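Local coordinates for NAD-dependent protein deacylase 2 (Archaeoglobus fulgidus, PDB 4TWJ) that removes acetyl and longer acyl groups from protein lysines by an NAD-dependent reaction, and deacetylates the archaeal chromatin protein Alba, at residues I11-K16 against E244-L249; D3-A8 against G236-K241. All coordinates share one frame; numbering follows the deposited sequence.

Contact 1 (I11-K16 against E244-L249); sequences ILAKSK and EEVKRL
Ala13 of helix 2-14 meets Val246 and Leu249 of helix 235-249, the first and last helices of the Rossmann-fold domain of this sirtuin, which pack against each other at a marked slant. With only a methyl on the inward side of Ala13, its CA comes within 5.6 Å of Val246 CA. The methyl of Ala13 points at the neighbouring helix and enters between two side chains one helical turn apart. Its CB lies 3.9 Å from CD1 of Leu249 and 4.3 Å from CG1 of Val246. The two branches of Val246 divide the work. CG1, anti to the backbone N (chi1 172°), turns to Ala13, while CG2 reaches the base of Leu12, at 4.2 Å from its CB. Leu12 touches with its CB alone, and its side chain also touches Met188 of strand 186-190. This inner side is the enclosed one; Val246 and Leu12 are buried, and Ile93 adds a further apolar neighbour to Val246. The solvent side is at Leu249, an exposed residue near the end of the chain that nevertheless sits snugly, with CD1 and CB over the Ala13 methyl, and also touches Ala9. No hydrogen bond or salt bridge joins the two segments, so the join is wholly apolar. Polar groups are dealt with within each segment or beyond it: Lys247 forms a salt bridge with Glu87, and Arg248 reaches back one turn to Glu245, its NH1 meeting OE1 in a long salt bridge of 3.3 Å. Just past Lys14, the Ser15 hydroxyl folds back, chi1 66°, and OG donates to Leu12 O at 2.8 Å, 27° out of the carbonyl plane.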
loop_
_atom_site.group_PDB
_atom_site.type_symbol
_atom_site.label_atom_id
_atom_site.label_comp_id
_atom_site.label_asym_id
_atom_site.label_seq_id
_atom_site.Cartn_x
_atom_site.Cartn_y
_atom_site.Cartn_z
ATOM N N ILE A 11 -10.532 4.111 -19.425
ATOM C CA ILE A 11 -9.173 4.619 -19.236
ATOM C C ILE A 11 -8.169 3.467 -19.166
ATOM O O ILE A 11 -7.144 3.491 -19.844
ATOM C CB ILE A 11 -9.063 5.510 -17.976
ATOM C CG1 ILE A 11 -9.749 6.857 -18.234
ATOM C CG2 ILE A 11 -7.604 5.737 -17.584
ATOM C CD1 ILE A 11 -10.034 7.664 -16.986
ATOM N N LEU A 12 -8.473 2.462 -18.351
ATOM C CA LEU A 12 -7.561 1.336 -18.159
ATOM C C LEU A 12 -7.416 0.488 -19.422
ATOM O O LEU A 12 -6.317 0.047 -19.752
ATOM C CB LEU A 12 -8.015 0.473 -16.980
ATOM C CG LEU A 12 -7.875 1.129 -15.604
ATOM C CD1 LEU A 12 -8.603 0.306 -14.552
ATOM C CD2 LEU A 12 -6.408 1.308 -15.232
ATOM N N ALA A 13 -8.519 0.275 -20.131
ATOM C CA ALA A 13 -8.497 -0.520 -21.364
ATOM C C ALA A 13 -7.655 0.126 -22.470
ATOM O O ALA A 13 -7.032 -0.578 -23.269
ATOM C CB ALA A 13 -9.916 -0.773 -21.852
ATOM N N LYS A 14 -7.634 1.456 -22.506
ATOM C CA LYS A 14 -6.877 2.212 -23.513
ATOM C C LYS A 14 -5.422 2.498 -23.124
ATOM O O LYS A 14 -4.630 2.919 -23.968
ATOM C CB LYS A 14 -7.562 3.551 -23.788
ATOM C CG LYS A 14 -8.936 3.444 -24.430
ATOM C CD LYS A 14 -9.532 4.819 -24.693
ATOM C CE LYS A 14 -10.008 5.490 -23.412
ATOM N NZ LYS A 14 -10.395 6.910 -23.631
ATOM N N SER A 15 -5.069 2.286 -21.857
ATOM C CA SER A 15 -3.762 2.709 -21.348
ATOM C C SER A 15 -2.600 1.869 -21.892
ATOM O O SER A 15 -2.748 0.676 -22.137
ATOM C CB SER A 15 -3.752 2.668 -19.817
ATOM O OG SER A 15 -3.879 1.340 -19.340
ATOM N N LYS A 16 -1.453 2.516 -22.076
ATOM C CA LYS A 16 -0.206 1.833 -22.421
ATOM C C LYS A 16 0.562 1.415 -21.168
ATOM O O LYS A 16 1.380 0.497 -21.211
ATOM C CB LYS A 16 0.677 2.741 -23.277
ATOM N N GLU A 244 -14.294 -6.472 -14.821
ATOM C CA GLU A 244 -15.288 -7.071 -15.716
ATOM C C GLU A 244 -15.588 -6.156 -16.907
ATOM O O GLU A 244 -15.690 -6.626 -18.041
ATOM C CB GLU A 244 -16.574 -7.423 -14.956
ATOM C CG GLU A 244 -16.405 -8.534 -13.924
ATOM C CD GLU A 244 -15.857 -9.830 -14.507
ATOM O OE1 GLU A 244 -16.660 -10.636 -15.024
ATOM O OE2 GLU A 244 -14.624 -10.049 -14.441
ATOM N N GLU A 245 -15.695 -4.853 -16.655
ATOM C CA GLU A 245 -15.947 -3.880 -17.719
ATOM C C GLU A 245 -14.759 -3.772 -18.676
ATOM O O GLU A 245 -14.941 -3.693 -19.893
ATOM C CB GLU A 245 -16.278 -2.510 -17.123
ATOM C CG GLU A 245 -16.677 -1.440 -18.129
ATOM C CD GLU A 245 -18.019 -1.688 -18.801
ATOM O OE1 GLU A 245 -18.766 -2.603 -18.389
ATOM O OE2 GLU A 245 -18.334 -0.945 -19.752
ATOM N N VAL A 246 -13.548 -3.774 -18.130
ATOM C CA VAL A 246 -12.339 -3.764 -18.954
ATOM C C VAL A 246 -12.313 -4.993 -19.868
ATOM O O VAL A 246 -12.008 -4.880 -21.052
ATOM C CB VAL A 246 -11.060 -3.727 -18.089
ATOM C CG1 VAL A 246 -9.815 -3.905 -18.945
ATOM C CG2 VAL A 246 -10.976 -2.420 -17.308
ATOM N N LYS A 247 -12.636 -6.163 -19.319
ATOM C CA LYS A 247 -12.681 -7.386 -20.122
ATOM C C LYS A 247 -13.713 -7.273 -21.245
ATOM O O LYS A 247 -13.446 -7.685 -22.372
ATOM C CB LYS A 247 -12.957 -8.614 -19.250
ATOM C CG LYS A 247 -11.766 -9.032 -18.403
ATOM C CD LYS A 247 -12.139 -10.117 -17.406
ATOM C CE LYS A 247 -10.972 -10.490 -16.504
ATOM N NZ LYS A 247 -9.995 -11.382 -17.178
ATOM N N ARG A 248 -14.871 -6.691 -20.947
ATOM C CA ARG A 248 -15.898 -6.482 -21.973
ATOM C C ARG A 248 -15.407 -5.573 -23.100
ATOM O O ARG A 248 -15.635 -5.855 -24.278
ATOM C CB ARG A 248 -17.180 -5.910 -21.362
ATOM C CG ARG A 248 -17.929 -6.878 -20.463
ATOM C CD ARG A 248 -19.260 -6.300 -20.011
ATOM N NE ARG A 248 -19.822 -7.055 -18.889
ATOM C CZ ARG A 248 -19.723 -6.723 -17.600
ATOM N NH1 ARG A 248 -19.088 -5.617 -17.214
ATOM N NH2 ARG A 248 -20.277 -7.503 -16.679
ATOM N N LEU A 249 -14.724 -4.490 -22.739
ATOM C CA LEU A 249 -14.184 -3.562 -23.733
ATOM C C LEU A 249 -13.148 -4.234 -24.630
ATOM O O LEU A 249 -13.011 -3.872 -25.800
ATOM C CB LEU A 249 -13.560 -2.342 -23.046
ATOM C CG LEU A 249 -14.548 -1.430 -22.320
ATOM C CD1 LEU A 249 -13.800 -0.457 -21.420
ATOM C CD2 LEU A 249 -15.440 -0.680 -23.299
#

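Contact 2 (D3-A8 against G236-K241); sequences DEIRKA and GEVLPK. With ACT (acetate ion), chain G.
Ile5 of helix 2-14 projects from its helix toward Val238 and Lys241, which sit one turn apart on helix 235-249; the pair of helices belongs to the Rossmann-fold domain, and strand 229-232 runs beneath, its Ile231 touching Val238. From CB, directed at the other helix, the isoleucine splits into two arms. The short arm, CG2, is anti to the backbone N and rests against the main chain of Lys241, 4.1 Å from its carbonyl carbon C. The longer arm starts at CG1, which packs against CG1 of Val238 at 4.2 Å. Its tip, CD1, then meets the aliphatic stem of Lys241 at CD, also 4.1 Å away, the two side chains crossing at a slant. Lys241 thus contributes methylene and backbone, and its chain bends at the last torsion (chi4 -59°) to carry the ammonium away from the isoleucine. Ile242 also touches Ile5, so this buried side chain spans more than one turn of the opposing helix. Farther toward the start of helix 235-249, an acetate ion, probably from the crystallisation liquor, accepts a hydrogen bond from the backbone: Gly236 N to acetate O, 2.9 Å, with 160° at the hydrogen.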
loop_
_atom_site.group_PDB
_atom_site.type_symbol
_atom_site.label_atom_id
_atom_site.label_comp_id
_atom_site.label_asym_id
_atom_site.label_seq_id
_atom_site.Cartn_x
_atom_site.Cartn_y
_atom_site.Cartn_z
ATOM N N ASP A 3 -21.457 4.705 -14.314
ATOM C CA ASP A 3 -20.828 5.528 -15.350
ATOM C C ASP A 3 -19.374 5.853 -14.992
ATOM O O ASP A 3 -18.513 5.875 -15.870
ATOM C CB ASP A 3 -21.622 6.815 -15.624
ATOM C CG ASP A 3 -21.761 7.697 -14.398
ATOM O OD1 ASP A 3 -21.526 8.920 -14.512
ATOM O OD2 ASP A 3 -22.105 7.168 -13.322
ATOM N N GLU A 4 -19.109 6.093 -13.707
ATOM C CA GLU A 4 -17.737 6.303 -13.231
ATOM C C GLU A 4 -16.903 5.025 -13.360
ATOM O O GLU A 4 -15.746 5.076 -13.783
ATOM C CB GLU A 4 -17.716 6.805 -11.780
ATOM C CG GLU A 4 -18.107 8.272 -11.609
ATOM C CD GLU A 4 -19.561 8.487 -11.217
ATOM O OE1 GLU A 4 -20.375 7.550 -11.339
ATOM O OE2 GLU A 4 -19.893 9.613 -10.783
ATOM N N ILE A 5 -17.491 3.890 -12.987
ATOM C CA ILE A 5 -16.843 2.586 -13.162
ATOM C C ILE A 5 -16.509 2.353 -14.640
ATOM O O ILE A 5 -15.404 1.921 -14.967
ATOM C CB ILE A 5 -17.714 1.435 -12.596
ATOM C CG1 ILE A 5 -17.643 1.432 -11.065
ATOM C CG2 ILE A 5 -17.269 0.078 -13.135
ATOM C CD1 ILE A 5 -18.740 0.636 -10.387
ATOM N N ARG A 6 -17.458 2.651 -15.525
ATOM C CA ARG A 6 -17.232 2.505 -16.964
ATOM C C ARG A 6 -16.150 3.454 -17.482
ATOM O O ARG A 6 -15.362 3.076 -18.352
ATOM C CB ARG A 6 -18.532 2.704 -17.752
ATOM C CG ARG A 6 -19.501 1.538 -17.645
ATOM C CD ARG A 6 -20.579 1.602 -18.714
ATOM N NE ARG A 6 -21.381 2.817 -18.597
ATOM C CZ ARG A 6 -22.398 2.989 -17.751
ATOM N NH1 ARG A 6 -23.049 4.149 -17.735
ATOM N NH2 ARG A 6 -22.775 2.018 -16.920
ATOM N N LYS A 7 -16.121 4.678 -16.957
ATOM C CA LYS A 7 -15.095 5.654 -17.320
ATOM C C LYS A 7 -13.712 5.167 -16.895
ATOM O O LYS A 7 -12.756 5.265 -17.661
ATOM C CB LYS A 7 -15.380 7.012 -16.676
ATOM N N ALA A 8 -13.614 4.640 -15.678
ATOM C CA ALA A 8 -12.353 4.072 -15.197
ATOM C C ALA A 8 -11.911 2.899 -16.072
ATOM O O ALA A 8 -10.739 2.789 -16.416
ATOM C CB ALA A 8 -12.480 3.633 -13.747
ATOM N N GLY A 236 -13.513 -3.652 -2.624
ATOM C CA GLY A 236 -13.807 -5.057 -2.896
ATOM C C GLY A 236 -14.993 -5.267 -3.820
ATOM O O GLY A 236 -15.101 -6.310 -4.461
ATOM N N GLU A 237 -15.885 -4.279 -3.873
ATOM C CA GLU A 237 -17.025 -4.291 -4.785
ATOM C C GLU A 237 -16.689 -3.595 -6.099
ATOM O O GLU A 237 -16.983 -4.117 -7.174
ATOM C CB GLU A 237 -18.227 -3.596 -4.143
ATOM C CG GLU A 237 -18.709 -4.257 -2.862
ATOM C CD GLU A 237 -19.880 -3.531 -2.228
ATOM O OE1 GLU A 237 -20.673 -2.903 -2.964
ATOM O OE2 GLU A 237 -20.010 -3.589 -0.988
ATOM N N VAL A 238 -16.062 -2.425 -6.004
ATOM C CA VAL A 238 -15.788 -1.589 -7.171
ATOM C C VAL A 238 -14.753 -2.209 -8.115
ATOM O O VAL A 238 -14.972 -2.250 -9.323
ATOM C CB VAL A 238 -15.321 -0.174 -6.752
ATOM C CG1 VAL A 238 -14.865 0.636 -7.960
ATOM C CG2 VAL A 238 -16.437 0.559 -6.013
ATOM N N LEU A 239 -13.630 -2.680 -7.575
ATOM C CA LEU A 239 -12.517 -3.133 -8.427
ATOM C C LEU A 239 -12.864 -4.328 -9.324
ATOM O O LEU A 239 -12.499 -4.328 -10.500
ATOM C CB LEU A 239 -11.248 -3.421 -7.612
ATOM C CG LEU A 239 -10.248 -2.264 -7.480
ATOM C CD1 LEU A 239 -9.459 -2.093 -8.772
ATOM C CD2 LEU A 239 -10.933 -0.964 -7.093
ATOM N N PRO A 240 -13.561 -5.348 -8.783
ATOM C CA PRO A 240 -14.016 -6.425 -9.671
ATOM C C PRO A 240 -14.929 -5.944 -10.801
ATOM O O PRO A 240 -14.817 -6.437 -11.922
ATOM C CB PRO A 240 -14.762 -7.369 -8.723
ATOM C CG PRO A 240 -14.086 -7.166 -7.411
ATOM C CD PRO A 240 -13.778 -5.691 -7.365
ATOM N N LYS A 241 -15.808 -4.983 -10.516
ATOM C CA LYS A 241 -16.692 -4.430 -11.547
ATOM C C LYS A 241 -15.905 -3.709 -12.636
ATOM O O LYS A 241 -16.245 -3.808 -13.818
ATOM C CB LYS A 241 -17.730 -3.489 -10.942
ATOM C CG LYS A 241 -18.766 -4.201 -10.092
ATOM C CD LYS A 241 -19.763 -3.227 -9.492
ATOM C CE LYS A 241 -20.555 -3.883 -8.372
ATOM N NZ LYS A 241 -21.298 -5.086 -8.836
HETATM C C ACT G . -12.857 -3.901 0.822
HETATM O O ACT G . -13.790 -3.298 0.247
HETATM O OXT ACT G . -11.834 -3.306 1.230
HETATM C CH3 ACT G . -12.970 -5.384 1.026
#

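Overall arrangement
Contacts 1 and 2 are two stations along one interface between helix 2-14 and helix 235-249, with centres 11 Å apart. The early part of each helix pairs with the early part of the other, and late with late, although the two helices are strongly inclined to each other. The CA atoms of Ile5 and Lys241 stand 7.2 Å apart, a wider spacing than in contact 1. Arg6 and Glu245 touch between the two contacts by packing, Glu245 OE2 3.5 Å from Arg6 CG. Contact 2 is the one nearer the NAD site: the Val238 side chain lies about 6 Å from that of Ala235 and about 9 Å from that of Ala218, whereas contact 1 lies away from it.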